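Local coordinates for protein pectate lyase 47 (Bacillus sp. TS-47, PDB 1VBL) that probably cleaves pectate, the polygalacturonate of plant cell walls, by calcium-dependent elimination, as a secreted, thermostable member of polysaccharide lyase family 1, at residues A[341-354]-A[370-384]. Residues are numbered along the deposited sequence; the frame is centred on the assembly and turned at random.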
loop_
_atom_site.group_PDB
_atom_site.type_symbol
_atom_site.label_atom_id
_atom_site.label_comp_id
_atom_site.label_asym_id
_atom_site.label_seq_id
_atom_site.Cartn_x
_atom_site.Cartn_y
_atom_site.Cartn_z
ATOM N N ILE A 341 -0.680 -2.479 -19.606
ATOM C CA ILE A 341 -0.137 -2.954 -18.343
ATOM C C ILE A 341 0.884 -1.991 -17.739
ATOM O O ILE A 341 0.982 -1.869 -16.520
ATOM C CB ILE A 341 0.457 -4.362 -18.521
ATOM C CG1 ILE A 341 -0.644 -5.301 -19.034
ATOM C CG2 ILE A 341 1.017 -4.873 -17.198
ATOM C CD1 ILE A 341 -0.176 -6.705 -19.387
ATOM N N ILE A 342 1.639 -1.310 -18.592
ATOM C CA ILE A 342 2.617 -0.335 -18.125
ATOM C C ILE A 342 2.091 1.049 -18.477
ATOM O O ILE A 342 1.517 1.248 -19.541
ATOM C CB ILE A 342 3.994 -0.514 -18.805
ATOM C CG1 ILE A 342 4.623 -1.844 -18.383
ATOM C CG2 ILE A 342 4.916 0.652 -18.427
ATOM C CD1 ILE A 342 5.971 -2.106 -19.018
ATOM N N LYS A 343 2.265 1.997 -17.568
ATOM C CA LYS A 343 1.820 3.360 -17.810
ATOM C C LYS A 343 2.984 4.246 -17.399
ATOM O O LYS A 343 3.616 4.004 -16.373
ATOM C CB LYS A 343 0.571 3.665 -16.979
ATOM C CG LYS A 343 -0.220 4.870 -17.459
ATOM C CD LYS A 343 -1.638 4.843 -16.901
ATOM C CE LYS A 343 -2.485 5.981 -17.453
ATOM N NZ LYS A 343 -3.885 5.921 -16.946
ATOM N N VAL A 344 3.286 5.257 -18.204
ATOM C CA VAL A 344 4.406 6.137 -17.898
ATOM C C VAL A 344 3.978 7.556 -17.546
ATOM O O VAL A 344 3.148 8.154 -18.229
ATOM C CB VAL A 344 5.398 6.198 -19.084
ATOM C CG1 VAL A 344 6.593 7.075 -18.724
ATOM C CG2 VAL A 344 5.859 4.791 -19.446
ATOM N N TRP A 345 4.550 8.083 -16.467
ATOM C CA TRP A 345 4.254 9.437 -16.017
ATOM C C TRP A 345 5.569 10.210 -15.905
ATOM O O TRP A 345 6.152 10.309 -14.825
ATOM C CB TRP A 345 3.563 9.420 -14.649
ATOM C CG TRP A 345 2.444 8.423 -14.511
ATOM C CD1 TRP A 345 2.544 7.130 -14.074
ATOM C CD2 TRP A 345 1.058 8.644 -14.792
ATOM N NE1 TRP A 345 1.304 6.535 -14.063
ATOM C CE2 TRP A 345 0.375 7.441 -14.500
ATOM C CE3 TRP A 345 0.326 9.742 -15.263
ATOM C CZ2 TRP A 345 -1.007 7.306 -14.663
ATOM C CZ3 TRP A 345 -1.049 9.607 -15.426
ATOM C CH2 TRP A 345 -1.700 8.396 -15.126
ATOM N N SER A 346 6.037 10.749 -17.026
ATOM C CA SER A 346 7.283 11.507 -17.046
ATOM C C SER A 346 7.387 12.326 -18.325
ATOM O O SER A 346 6.574 12.173 -19.231
ATOM C CB SER A 346 8.479 10.555 -16.962
ATOM O OG SER A 346 9.705 11.267 -17.013
ATOM N N LYS A 347 8.389 13.196 -18.389
ATOM C CA LYS A 347 8.612 14.019 -19.572
ATOM C C LYS A 347 9.872 13.555 -20.285
ATOM O O LYS A 347 10.198 14.036 -21.368
ATOM C CB LYS A 347 8.752 15.491 -19.180
ATOM C CG LYS A 347 7.487 16.080 -18.581
ATOM C CD LYS A 347 7.673 17.538 -18.208
ATOM C CE LYS A 347 6.378 18.123 -17.663
ATOM N NZ LYS A 347 6.523 19.564 -17.319
ATOM N N ASN A 348 10.578 12.607 -19.678
ATOM C CA ASN A 348 11.806 12.093 -20.271
ATOM C C ASN A 348 11.704 10.617 -20.601
ATOM O O ASN A 348 10.794 9.926 -20.141
ATOM C CB ASN A 348 12.983 12.289 -19.316
ATOM C CG ASN A 348 13.249 13.743 -19.012
ATOM O OD1 ASN A 348 13.509 14.540 -19.911
ATOM N ND2 ASN A 348 13.187 14.099 -17.735
ATOM N N GLU A 349 12.640 10.146 -21.417
ATOM C CA GLU A 349 12.696 8.738 -21.767
ATOM C C GLU A 349 13.222 8.050 -20.521
ATOM O O GLU A 349 14.419 8.106 -20.249
ATOM C CB GLU A 349 13.693 8.484 -22.895
ATOM C CG GLU A 349 13.115 8.479 -24.285
ATOM C CD GLU A 349 14.022 7.745 -25.258
ATOM O OE1 GLU A 349 15.202 8.134 -25.384
ATOM O OE2 GLU A 349 13.555 6.774 -25.891
ATOM N N GLU A 350 12.339 7.422 -19.758
ATOM C CA GLU A 350 12.777 6.733 -18.555
ATOM C C GLU A 350 13.351 5.381 -18.949
ATOM O O GLU A 350 13.119 4.894 -20.057
ATOM C CB GLU A 350 11.609 6.537 -17.589
ATOM C CG GLU A 350 10.991 7.824 -17.050
ATOM C CD GLU A 350 11.980 8.693 -16.285
ATOM O OE1 GLU A 350 13.057 8.188 -15.896
ATOM O OE2 GLU A 350 11.671 9.884 -16.062
ATOM N N SER A 351 14.109 4.778 -18.045
ATOM C CA SER A 351 14.699 3.478 -18.310
ATOM C C SER A 351 14.165 2.465 -17.310
ATOM O O SER A 351 13.910 2.791 -16.153
ATOM C CB SER A 351 16.225 3.538 -18.181
ATOM O OG SER A 351 16.799 4.393 -19.153
ATOM N N MET A 352 13.976 1.239 -17.770
ATOM C CA MET A 352 13.528 0.171 -16.895
ATOM C C MET A 352 13.968 -1.119 -17.548
ATOM O O MET A 352 14.238 -1.157 -18.749
ATOM C CB MET A 352 12.000 0.186 -16.709
ATOM C CG MET A 352 11.183 -0.583 -17.742
ATOM S SD MET A 352 9.404 -0.683 -17.308
ATOM C CE MET A 352 9.353 -2.177 -16.333
ATOM N N TYR A 353 14.094 -2.168 -16.753
ATOM C CA TYR A 353 14.463 -3.441 -17.322
ATOM C C TYR A 353 13.327 -4.385 -17.004
ATOM O O TYR A 353 12.727 -4.317 -15.930
ATOM C CB TYR A 353 15.768 -3.977 -16.740
ATOM C CG TYR A 353 16.240 -5.190 -17.498
ATOM C CD1 TYR A 353 16.624 -5.087 -18.836
ATOM C CD2 TYR A 353 16.241 -6.449 -16.909
ATOM C CE1 TYR A 353 16.994 -6.211 -19.567
ATOM C CE2 TYR A 353 16.608 -7.582 -17.631
ATOM C CZ TYR A 353 16.982 -7.455 -18.959
ATOM O OH TYR A 353 17.333 -8.575 -19.684
ATOM N N GLU A 354 13.024 -5.259 -17.951
ATOM C CA GLU A 354 11.941 -6.206 -17.787
ATOM C C GLU A 354 12.282 -7.467 -18.555
ATOM O O GLU A 354 12.768 -7.402 -19.687
ATOM C CB GLU A 354 10.645 -5.606 -18.333
ATOM C CG GLU A 354 9.480 -6.576 -18.345
ATOM C CD GLU A 354 8.863 -6.730 -19.718
ATOM O OE1 GLU A 354 9.309 -6.039 -20.659
ATOM O OE2 GLU A 354 7.927 -7.544 -19.856
ATOM N N LEU A 370 6.662 -6.556 -22.338
ATOM C CA LEU A 370 5.721 -5.494 -22.006
ATOM C C LEU A 370 6.228 -4.101 -22.351
ATOM O O LEU A 370 5.436 -3.222 -22.687
ATOM C CB LEU A 370 5.332 -5.563 -20.525
ATOM C CG LEU A 370 4.448 -6.756 -20.132
ATOM C CD1 LEU A 370 4.023 -6.621 -18.680
ATOM C CD2 LEU A 370 3.215 -6.814 -21.036
ATOM N N VAL A 371 7.537 -3.888 -22.265
ATOM C CA VAL A 371 8.085 -2.579 -22.604
ATOM C C VAL A 371 7.866 -2.331 -24.094
ATOM O O VAL A 371 7.426 -1.254 -24.493
ATOM C CB VAL A 371 9.597 -2.482 -22.291
ATOM C CG1 VAL A 371 10.157 -1.185 -22.849
ATOM C CG2 VAL A 371 9.824 -2.532 -20.784
ATOM N N ALA A 372 8.172 -3.334 -24.912
ATOM C CA ALA A 372 7.990 -3.218 -26.356
ATOM C C ALA A 372 6.504 -3.042 -26.655
ATOM O O ALA A 372 6.118 -2.233 -27.500
ATOM C CB ALA A 372 8.520 -4.468 -27.058
ATOM N N SER A 373 5.673 -3.803 -25.952
ATOM C CA SER A 373 4.233 -3.720 -26.144
ATOM C C SER A 373 3.754 -2.298 -25.858
ATOM O O SER A 373 2.957 -1.733 -26.608
ATOM C CB SER A 373 3.521 -4.712 -25.224
ATOM O OG SER A 373 2.119 -4.598 -25.354
ATOM N N TYR A 374 4.247 -1.723 -24.767
ATOM C CA TYR A 374 3.878 -0.365 -24.396
ATOM C C TYR A 374 4.320 0.629 -25.474
ATOM O O TYR A 374 3.530 1.451 -25.931
ATOM C CB TYR A 374 4.530 0.018 -23.060
ATOM C CG TYR A 374 4.489 1.502 -22.789
ATOM C CD1 TYR A 374 3.362 2.102 -22.229
ATOM C CD2 TYR A 374 5.551 2.321 -23.166
ATOM C CE1 TYR A 374 3.295 3.484 -22.058
ATOM C CE2 TYR A 374 5.492 3.698 -23.003
ATOM C CZ TYR A 374 4.361 4.271 -22.450
ATOM O OH TYR A 374 4.296 5.637 -22.309
ATOM N N ASN A 375 5.586 0.543 -25.871
ATOM C CA ASN A 375 6.142 1.448 -26.875
ATOM C C ASN A 375 5.416 1.467 -28.216
ATOM O O ASN A 375 5.249 2.527 -28.819
ATOM C CB ASN A 375 7.621 1.132 -27.126
ATOM C CG ASN A 375 8.509 1.530 -25.965
ATOM O OD1 ASN A 375 8.186 2.445 -25.206
ATOM N ND2 ASN A 375 9.650 0.861 -25.836
ATOM N N GLU A 376 4.996 0.297 -28.684
ATOM C CA GLU A 376 4.310 0.185 -29.969
ATOM C C GLU A 376 2.994 0.943 -30.045
ATOM O O GLU A 376 2.594 1.389 -31.121
ATOM C CB GLU A 376 4.038 -1.282 -30.303
ATOM C CG GLU A 376 5.268 -2.113 -30.594
ATOM C CD GLU A 376 4.910 -3.540 -30.959
ATOM O OE1 GLU A 376 4.106 -3.725 -31.897
ATOM O OE2 GLU A 376 5.425 -4.475 -30.310
ATOM N N SER A 377 2.321 1.088 -28.910
ATOM C CA SER A 377 1.029 1.765 -28.886
ATOM C C SER A 377 1.004 3.115 -28.179
ATOM O O SER A 377 -0.056 3.732 -28.063
ATOM C CB SER A 377 -0.015 0.846 -28.241
ATOM O OG SER A 377 -0.056 -0.415 -28.889
ATOM N N ASN A 378 2.154 3.585 -27.712
ATOM C CA ASN A 378 2.191 4.858 -27.006
ATOM C C ASN A 378 3.150 5.881 -27.603
ATOM O O ASN A 378 3.962 5.559 -28.468
ATOM C CB ASN A 378 2.521 4.611 -25.532
ATOM C CG ASN A 378 1.344 4.034 -24.769
ATOM O OD1 ASN A 378 0.461 4.767 -24.323
ATOM N ND2 ASN A 378 1.311 2.710 -24.641
ATOM N N THR A 379 3.040 7.119 -27.132
ATOM C CA THR A 379 3.884 8.203 -27.618
ATOM C C THR A 379 5.246 8.215 -26.935
ATOM O O THR A 379 6.226 7.743 -27.506
ATOM C CB THR A 379 3.201 9.567 -27.409
ATOM O OG1 THR A 379 2.826 9.709 -26.033
ATOM C CG2 THR A 379 1.957 9.678 -28.288
ATOM N N LEU A 380 5.308 8.759 -25.722
ATOM C CA LEU A 380 6.564 8.814 -24.981
ATOM C C LEU A 380 7.103 7.399 -24.843
ATOM O O LEU A 380 6.448 6.532 -24.266
ATOM C CB LEU A 380 6.354 9.427 -23.593
ATOM C CG LEU A 380 7.614 9.475 -22.721
ATOM C CD1 LEU A 380 8.712 10.246 -23.447
ATOM C CD2 LEU A 380 7.300 10.124 -21.387
ATOM N N GLN A 381 8.301 7.173 -25.373
ATOM C CA GLN A 381 8.926 5.857 -25.341
ATOM C C GLN A 381 9.649 5.513 -24.048
ATOM O O GLN A 381 10.113 6.384 -23.311
ATOM C CB GLN A 381 9.896 5.720 -26.514
ATOM C CG GLN A 381 9.223 5.860 -27.865
ATOM C CD GLN A 381 8.267 4.725 -28.150
ATOM O OE1 GLN A 381 8.686 3.611 -28.482
ATOM N NE2 GLN A 381 6.972 4.993 -28.012
ATOM N N LEU A 382 9.740 4.216 -23.790
ATOM C CA LEU A 382 10.397 3.697 -22.607
ATOM C C LEU A 382 11.613 2.921 -23.096
ATOM O O LEU A 382 11.504 2.095 -24.001
ATOM C CB LEU A 382 9.435 2.773 -21.857
ATOM C CG LEU A 382 9.838 2.220 -20.493
ATOM C CD1 LEU A 382 10.150 3.363 -19.538
ATOM C CD2 LEU A 382 8.697 1.361 -19.950
ATOM N N LYS A 383 12.772 3.189 -22.510
ATOM C CA LYS A 383 13.985 2.497 -22.916
ATOM C C LYS A 383 14.241 1.273 -22.047
ATOM O O LYS A 383 14.322 1.380 -20.825
ATOM C CB LYS A 383 15.187 3.439 -22.826
ATOM C CG LYS A 383 15.087 4.655 -23.731
ATOM C CD LYS A 383 16.352 5.501 -23.679
ATOM C CE LYS A 383 16.598 6.064 -22.289
ATOM N NZ LYS A 383 17.788 6.962 -22.259
ATOM N N LYS A 384 14.350 0.107 -22.674
ATOM C CA LYS A 384 14.627 -1.104 -21.916
ATOM C C LYS A 384 16.137 -1.253 -21.863
ATOM O O LYS A 384 16.786 -1.488 -22.885
ATOM C CB LYS A 384 14.011 -2.343 -22.574
ATOM C CG LYS A 384 14.421 -3.636 -21.871
ATOM C CD LYS A 384 13.752 -4.879 -22.442
ATOM C CE LYS A 384 12.286 -4.953 -22.064
ATOM N NZ LYS A 384 11.729 -6.300 -22.367
HETATM O O HOH W 1 2.790 -2.629 -21.261
HETATM O O HOH W 2 9.680 7.165 -20.681
#
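Met-352, Leu-382 and Ile-342 meet where helix 370-377 and the strand after it pack against strands 342-345 and 351-354, near the C-terminal end of what is, as in its family, a parallel beta-helix: a worked example of how a helix docks on a solenoid. The sulfur of Met-352 lies 3.4 Å from CD2 of Leu-382, while its CG touches CG2 of Val-371. SD is directed at Leu-382 CD2 and the helix because CG sits between the backbone N and the carbonyl carbon (chi1 87°) and the chain then runs extended to SD. Ile-342 lays CD1 on CB of Leu-370 at 3.8 Å and turns CG2 toward Leu-382. Farther along strand 342-345, CG2 of Val-344 presses on the phenol end of Tyr-374, 3.4 Å from CZ, the two side chains crossing at about a right angle.

Glu-354 grips the start of the helix. Its OE2 accepts from Leu-370 N at 3.0 Å, on the syn side. OE1 takes two donors from opposite faces of the carboxylate plane, Val-371 N and Lys-384 NZ. The salt bridge from Lys-384 NZ to Glu-354 OE1 measures 3.0 Å. Asp-369 also pairs with that ammonium, and Thr-357 with OE2. With an alanine here, the amides of Leu-370 and Val-371 would probably lose their carboxylate acceptor, and Lys-384 one of its two salt-bridge partners.

The solvent side is looser. Glu-349 lies across the methylenes of Lys-383, yet Glu-349 OE1 stays 4.2 Å from Lys-383 NZ, beyond a salt bridge. Next to it the backbones pair in parallel: Lys-383 N bonds to Glu-350 O at 3.0 Å, and Met-352 N to Lys-383 O. A water bridges the same backbones, from Glu-350 N to Gln-381 O. Strand 383-384 thus adds to the parallel sheet through strand 351-361, and with the helix it probably caps this end of the right-handed parallel beta-helix of the pectate lyases.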